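Local coordinates for protein glycerol dehydratase (Clostridium butyricum, PDB 1R9D) that probably acts as a B12-independent glycyl-radical lyase that dehydrates glycerol, which is bound in this crystal form, at residues P87-L98 with V122-E133. Sequence-based numbering, arbitrary orientation.
Sequences PEFSNKWLQDEL and VFEYWNGKTTSE
Phe89 O is gripped by two donors of Ser132, its N at 3.1 Å and its OG at 2.9 Å. Ser132 lies in the first turn of helix 131-138, whose N-terminus is closed by a capping box of Thr130 and Glu133. The contact lies in the pyruvate formate lyase-like part of the chain. Thr131 N donates a single bond to Glu88 O. The start of the helix is thus tied to the loop before helix 92-97.

The tight side is buried. Pro87 CB sits over the five-membered ring of Trp126, 17° off its normal, and Glu88 CA covers the six-membered ring. Trp126 NE1 is hydrogen-bonded to Thr36 OG1 of helix 30-40, and Glu88 OE1 forms salt bridges with Arg31 and Arg51. Asn91 CG lies between its backbone N and carbonyl carbon (chi1 59°). This brings ND2 back to Pro87 O (3.1 Å), in the amide plane, and OD1 alongside Phe123 CD2. Gln95 lays CB over the centre of the Phe123 ring, 3.5 Å above its plane.

The other side is looser and more open to solvent. There Lys92 bends at its last torsion, and NZ meets Asn127 OD1 at 2.6 Å, tilted 33° from the carbonyl plane.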
loop_
_atom_site.group_PDB
_atom_site.type_symbol
_atom_site.label_atom_id
_atom_site.label_comp_id
_atom_site.label_asym_id
_atom_site.label_seq_id
_atom_site.Cartn_x
_atom_site.Cartn_y
_atom_site.Cartn_z
ATOM N N PRO A 87 -5.661 18.812 -7.274
ATOM C CA PRO A 87 -5.227 18.840 -5.877
ATOM C C PRO A 87 -4.670 17.543 -5.308
ATOM O O PRO A 87 -4.020 17.566 -4.269
ATOM C CB PRO A 87 -6.483 19.297 -5.141
ATOM C CG PRO A 87 -7.565 18.649 -5.937
ATOM C CD PRO A 87 -7.129 18.936 -7.362
ATOM N N GLU A 88 -4.922 16.425 -5.985
ATOM C CA GLU A 88 -4.441 15.128 -5.515
ATOM C C GLU A 88 -2.924 14.995 -5.581
ATOM O O GLU A 88 -2.345 14.154 -4.893
ATOM C CB GLU A 88 -5.079 13.986 -6.319
ATOM C CG GLU A 88 -4.754 13.985 -7.810
ATOM C CD GLU A 88 -5.866 14.562 -8.672
ATOM O OE1 GLU A 88 -6.365 13.835 -9.557
ATOM O OE2 GLU A 88 -6.237 15.740 -8.474
ATOM N N PHE A 89 -2.280 15.816 -6.408
ATOM C CA PHE A 89 -0.826 15.764 -6.542
ATOM C C PHE A 89 -0.153 16.799 -5.643
ATOM O O PHE A 89 0.788 16.480 -4.921
ATOM C CB PHE A 89 -0.439 15.962 -8.007
ATOM C CG PHE A 89 -1.080 14.963 -8.933
ATOM C CD1 PHE A 89 -1.922 15.381 -9.959
ATOM C CD2 PHE A 89 -0.861 13.596 -8.759
ATOM C CE1 PHE A 89 -2.542 14.453 -10.800
ATOM C CE2 PHE A 89 -1.475 12.661 -9.592
ATOM C CZ PHE A 89 -2.318 13.086 -10.616
ATOM N N SER A 90 -0.640 18.037 -5.694
ATOM C CA SER A 90 -0.131 19.124 -4.854
ATOM C C SER A 90 -1.129 20.265 -4.998
ATOM O O SER A 90 -1.885 20.307 -5.964
ATOM C CB SER A 90 1.257 19.598 -5.306
ATOM O OG SER A 90 1.182 20.332 -6.513
ATOM N N ASN A 91 -1.145 21.186 -4.044
ATOM C CA ASN A 91 -2.082 22.301 -4.133
ATOM C C ASN A 91 -1.693 23.493 -3.275
ATOM O O ASN A 91 -2.199 24.597 -3.479
ATOM C CB ASN A 91 -3.485 21.832 -3.749
ATOM C CG ASN A 91 -3.540 21.266 -2.354
ATOM O OD1 ASN A 91 -3.477 22.004 -1.366
ATOM N ND2 ASN A 91 -3.634 19.942 -2.257
ATOM N N LYS A 92 -0.797 23.278 -2.318
ATOM C CA LYS A 92 -0.367 24.365 -1.451
ATOM C C LYS A 92 0.313 25.482 -2.242
ATOM O O LYS A 92 0.272 26.644 -1.839
ATOM C CB LYS A 92 0.565 23.837 -0.358
ATOM C CG LYS A 92 -0.150 22.964 0.676
ATOM C CD LYS A 92 0.790 22.504 1.779
ATOM C CE LYS A 92 0.110 21.498 2.709
ATOM N NZ LYS A 92 -1.120 22.057 3.350
ATOM N N TRP A 93 0.932 25.141 -3.369
ATOM C CA TRP A 93 1.584 26.161 -4.184
ATOM C C TRP A 93 0.523 27.092 -4.772
ATOM O O TRP A 93 0.732 28.303 -4.882
ATOM C CB TRP A 93 2.394 25.521 -5.322
ATOM C CG TRP A 93 1.564 24.787 -6.338
ATOM C CD1 TRP A 93 1.275 23.451 -6.356
ATOM C CD2 TRP A 93 0.903 25.354 -7.475
ATOM N NE1 TRP A 93 0.477 23.152 -7.435
ATOM C CE2 TRP A 93 0.233 24.303 -8.137
ATOM C CE3 TRP A 93 0.811 26.653 -7.998
ATOM C CZ2 TRP A 93 -0.519 24.508 -9.299
ATOM C CZ3 TRP A 93 0.063 26.856 -9.158
ATOM C CH2 TRP A 93 -0.592 25.787 -9.793
ATOM N N LEU A 94 -0.619 26.515 -5.142
ATOM C CA LEU A 94 -1.716 27.276 -5.725
ATOM C C LEU A 94 -2.284 28.200 -4.658
ATOM O O LEU A 94 -2.548 29.376 -4.912
ATOM C CB LEU A 94 -2.818 26.334 -6.218
ATOM C CG LEU A 94 -3.587 26.699 -7.492
ATOM C CD1 LEU A 94 -4.908 25.959 -7.499
ATOM C CD2 LEU A 94 -3.825 28.192 -7.578
ATOM N N GLN A 95 -2.471 27.654 -3.462
ATOM C CA GLN A 95 -2.998 28.422 -2.342
ATOM C C GLN A 95 -2.141 29.664 -2.101
ATOM O O GLN A 95 -2.659 30.739 -1.793
ATOM C CB GLN A 95 -3.025 27.551 -1.087
ATOM C CG GLN A 95 -3.500 28.262 0.168
ATOM C CD GLN A 95 -3.715 27.305 1.322
ATOM O OE1 GLN A 95 -2.816 26.548 1.694
ATOM N NE2 GLN A 95 -4.909 27.334 1.896
ATOM N N ASP A 96 -0.829 29.512 -2.253
ATOM C CA ASP A 96 0.100 30.620 -2.056
ATOM C C ASP A 96 0.079 31.666 -3.171
ATOM O O ASP A 96 0.238 32.857 -2.906
ATOM C CB ASP A 96 1.533 30.096 -1.910
ATOM C CG ASP A 96 1.780 29.430 -0.572
ATOM O OD1 ASP A 96 1.463 30.048 0.469
ATOM O OD2 ASP A 96 2.302 28.292 -0.556
ATOM N N GLU A 97 -0.126 31.223 -4.409
ATOM C CA GLU A 97 -0.121 32.121 -5.563
ATOM C C GLU A 97 -1.469 32.619 -6.064
ATOM O O GLU A 97 -1.533 33.300 -7.089
ATOM C CB GLU A 97 0.591 31.443 -6.731
ATOM C CG GLU A 97 2.063 31.216 -6.517
ATOM C CD GLU A 97 2.679 30.441 -7.661
ATOM O OE1 GLU A 97 2.360 30.759 -8.829
ATOM O OE2 GLU A 97 3.481 29.523 -7.393
ATOM N N LEU A 98 -2.541 32.282 -5.358
ATOM C CA LEU A 98 -3.879 32.691 -5.772
ATOM C C LEU A 98 -4.016 34.142 -6.214
ATOM O O LEU A 98 -4.666 34.429 -7.220
ATOM C CB LEU A 98 -4.886 32.440 -4.646
ATOM C CG LEU A 98 -5.355 31.012 -4.387
ATOM C CD1 LEU A 98 -6.390 31.029 -3.274
ATOM C CD2 LEU A 98 -5.952 30.419 -5.655
ATOM N N VAL A 122 -10.989 22.882 -0.625
ATOM C CA VAL A 122 -10.132 21.931 -1.323
ATOM C C VAL A 122 -8.777 21.860 -0.622
ATOM O O VAL A 122 -8.294 20.776 -0.300
ATOM C CB VAL A 122 -9.932 22.344 -2.800
ATOM C CG1 VAL A 122 -8.995 21.363 -3.496
ATOM C CG2 VAL A 122 -11.274 22.377 -3.513
ATOM N N PHE A 123 -8.174 23.022 -0.378
ATOM C CA PHE A 123 -6.883 23.093 0.300
ATOM C C PHE A 123 -6.976 22.440 1.676
ATOM O O PHE A 123 -6.051 21.760 2.116
ATOM C CB PHE A 123 -6.442 24.551 0.472
ATOM C CG PHE A 123 -6.262 25.295 -0.824
ATOM C CD1 PHE A 123 -6.695 26.612 -0.945
ATOM C CD2 PHE A 123 -5.652 24.689 -1.918
ATOM C CE1 PHE A 123 -6.525 27.317 -2.136
ATOM C CE2 PHE A 123 -5.475 25.385 -3.115
ATOM C CZ PHE A 123 -5.912 26.702 -3.224
ATOM N N GLU A 124 -8.100 22.655 2.355
ATOM C CA GLU A 124 -8.296 22.091 3.685
ATOM C C GLU A 124 -8.383 20.567 3.673
ATOM O O GLU A 124 -7.737 19.900 4.478
ATOM C CB GLU A 124 -9.562 22.668 4.323
ATOM C CG GLU A 124 -9.765 22.256 5.770
ATOM C CD GLU A 124 -11.057 22.804 6.354
ATOM O OE1 GLU A 124 -11.275 24.034 6.271
ATOM O OE2 GLU A 124 -11.851 22.005 6.898
ATOM N N TYR A 125 -9.173 20.009 2.764
ATOM C CA TYR A 125 -9.311 18.558 2.715
ATOM C C TYR A 125 -8.030 17.821 2.341
ATOM O O TYR A 125 -7.636 16.872 3.017
ATOM C CB TYR A 125 -10.392 18.126 1.724
ATOM C CG TYR A 125 -10.454 16.614 1.591
ATOM C CD1 TYR A 125 -11.027 15.830 2.594
ATOM C CD2 TYR A 125 -9.860 15.963 0.508
ATOM C CE1 TYR A 125 -11.005 14.440 2.525
ATOM C CE2 TYR A 125 -9.830 14.568 0.430
ATOM C CZ TYR A 125 -10.404 13.815 1.444
ATOM O OH TYR A 125 -10.363 12.440 1.385
ATOM N N TRP A 126 -7.387 18.255 1.261
ATOM C CA TRP A 126 -6.185 17.578 0.781
ATOM C C TRP A 126 -4.901 17.755 1.567
ATOM O O TRP A 126 -3.862 17.216 1.190
ATOM C CB TRP A 126 -5.939 17.938 -0.681
ATOM C CG TRP A 126 -7.009 17.434 -1.587
ATOM C CD1 TRP A 126 -8.127 18.106 -1.992
ATOM C CD2 TRP A 126 -7.088 16.130 -2.176
ATOM N NE1 TRP A 126 -8.894 17.303 -2.798
ATOM C CE2 TRP A 126 -8.281 16.084 -2.927
ATOM C CE3 TRP A 126 -6.263 14.995 -2.140
ATOM C CZ2 TRP A 126 -8.677 14.945 -3.642
ATOM C CZ3 TRP A 126 -6.656 13.860 -2.851
ATOM C CH2 TRP A 126 -7.851 13.845 -3.592
ATOM N N ASN A 127 -4.959 18.493 2.667
ATOM C CA ASN A 127 -3.768 18.695 3.472
ATOM C C ASN A 127 -3.196 17.361 3.961
ATOM O O ASN A 127 -3.852 16.623 4.702
ATOM C CB ASN A 127 -4.082 19.596 4.667
ATOM C CG ASN A 127 -2.875 19.828 5.544
ATOM O OD1 ASN A 127 -1.803 20.184 5.061
ATOM N ND2 ASN A 127 -3.043 19.630 6.847
ATOM N N GLY A 128 -1.972 17.064 3.533
ATOM C CA GLY A 128 -1.304 15.836 3.925
ATOM C C GLY A 128 -1.730 14.593 3.160
ATOM O O GLY A 128 -1.210 13.509 3.409
ATOM N N LYS A 129 -2.643 14.743 2.208
ATOM C CA LYS A 129 -3.148 13.592 1.463
ATOM C C LYS A 129 -2.740 13.505 -0.004
ATOM O O LYS A 129 -3.258 12.664 -0.742
ATOM C CB LYS A 129 -4.675 13.574 1.562
ATOM C CG LYS A 129 -5.175 13.637 2.996
ATOM C CD LYS A 129 -6.685 13.754 3.057
ATOM C CE LYS A 129 -7.152 13.953 4.494
ATOM N NZ LYS A 129 -8.605 14.281 4.552
ATOM N N THR A 130 -1.810 14.354 -0.422
ATOM C CA THR A 130 -1.368 14.366 -1.809
ATOM C C THR A 130 -0.198 13.422 -2.053
ATOM O O THR A 130 0.412 12.913 -1.112
ATOM C CB THR A 130 -0.915 15.778 -2.234
ATOM O OG1 THR A 130 0.219 16.166 -1.449
ATOM C CG2 THR A 130 -2.042 16.791 -2.026
ATOM N N THR A 131 0.106 13.191 -3.324
ATOM C CA THR A 131 1.234 12.345 -3.685
ATOM C C THR A 131 2.534 13.069 -3.313
ATOM O O THR A 131 3.479 12.442 -2.833
ATOM C CB THR A 131 1.243 12.015 -5.202
ATOM O OG1 THR A 131 1.192 13.226 -5.964
ATOM C CG2 THR A 131 0.046 11.142 -5.569
ATOM N N SER A 132 2.572 14.387 -3.519
ATOM C CA SER A 132 3.763 15.180 -3.197
ATOM C C SER A 132 4.162 15.068 -1.725
ATOM O O SER A 132 5.339 14.920 -1.398
ATOM C CB SER A 132 3.548 16.664 -3.546
ATOM O OG SER A 132 2.560 17.276 -2.723
ATOM N N GLU A 133 3.181 15.122 -0.832
ATOM C CA GLU A 133 3.490 15.040 0.591
ATOM C C GLU A 133 4.014 13.661 0.997
ATOM O O GLU A 133 4.923 13.557 1.819
ATOM C CB GLU A 133 2.254 15.456 1.399
ATOM C CG GLU A 133 1.893 16.918 1.104
ATOM C CD GLU A 133 0.514 17.333 1.582
ATOM O OE1 GLU A 133 0.427 18.022 2.625
ATOM O OE2 GLU A 133 -0.479 16.974 0.910
HETATM O O HOH W 1 -3.501 11.822 -3.645
HETATM O O HOH W 2 -1.751 19.375 0.274
HETATM O O HOH W 3 -3.530 21.349 1.161
#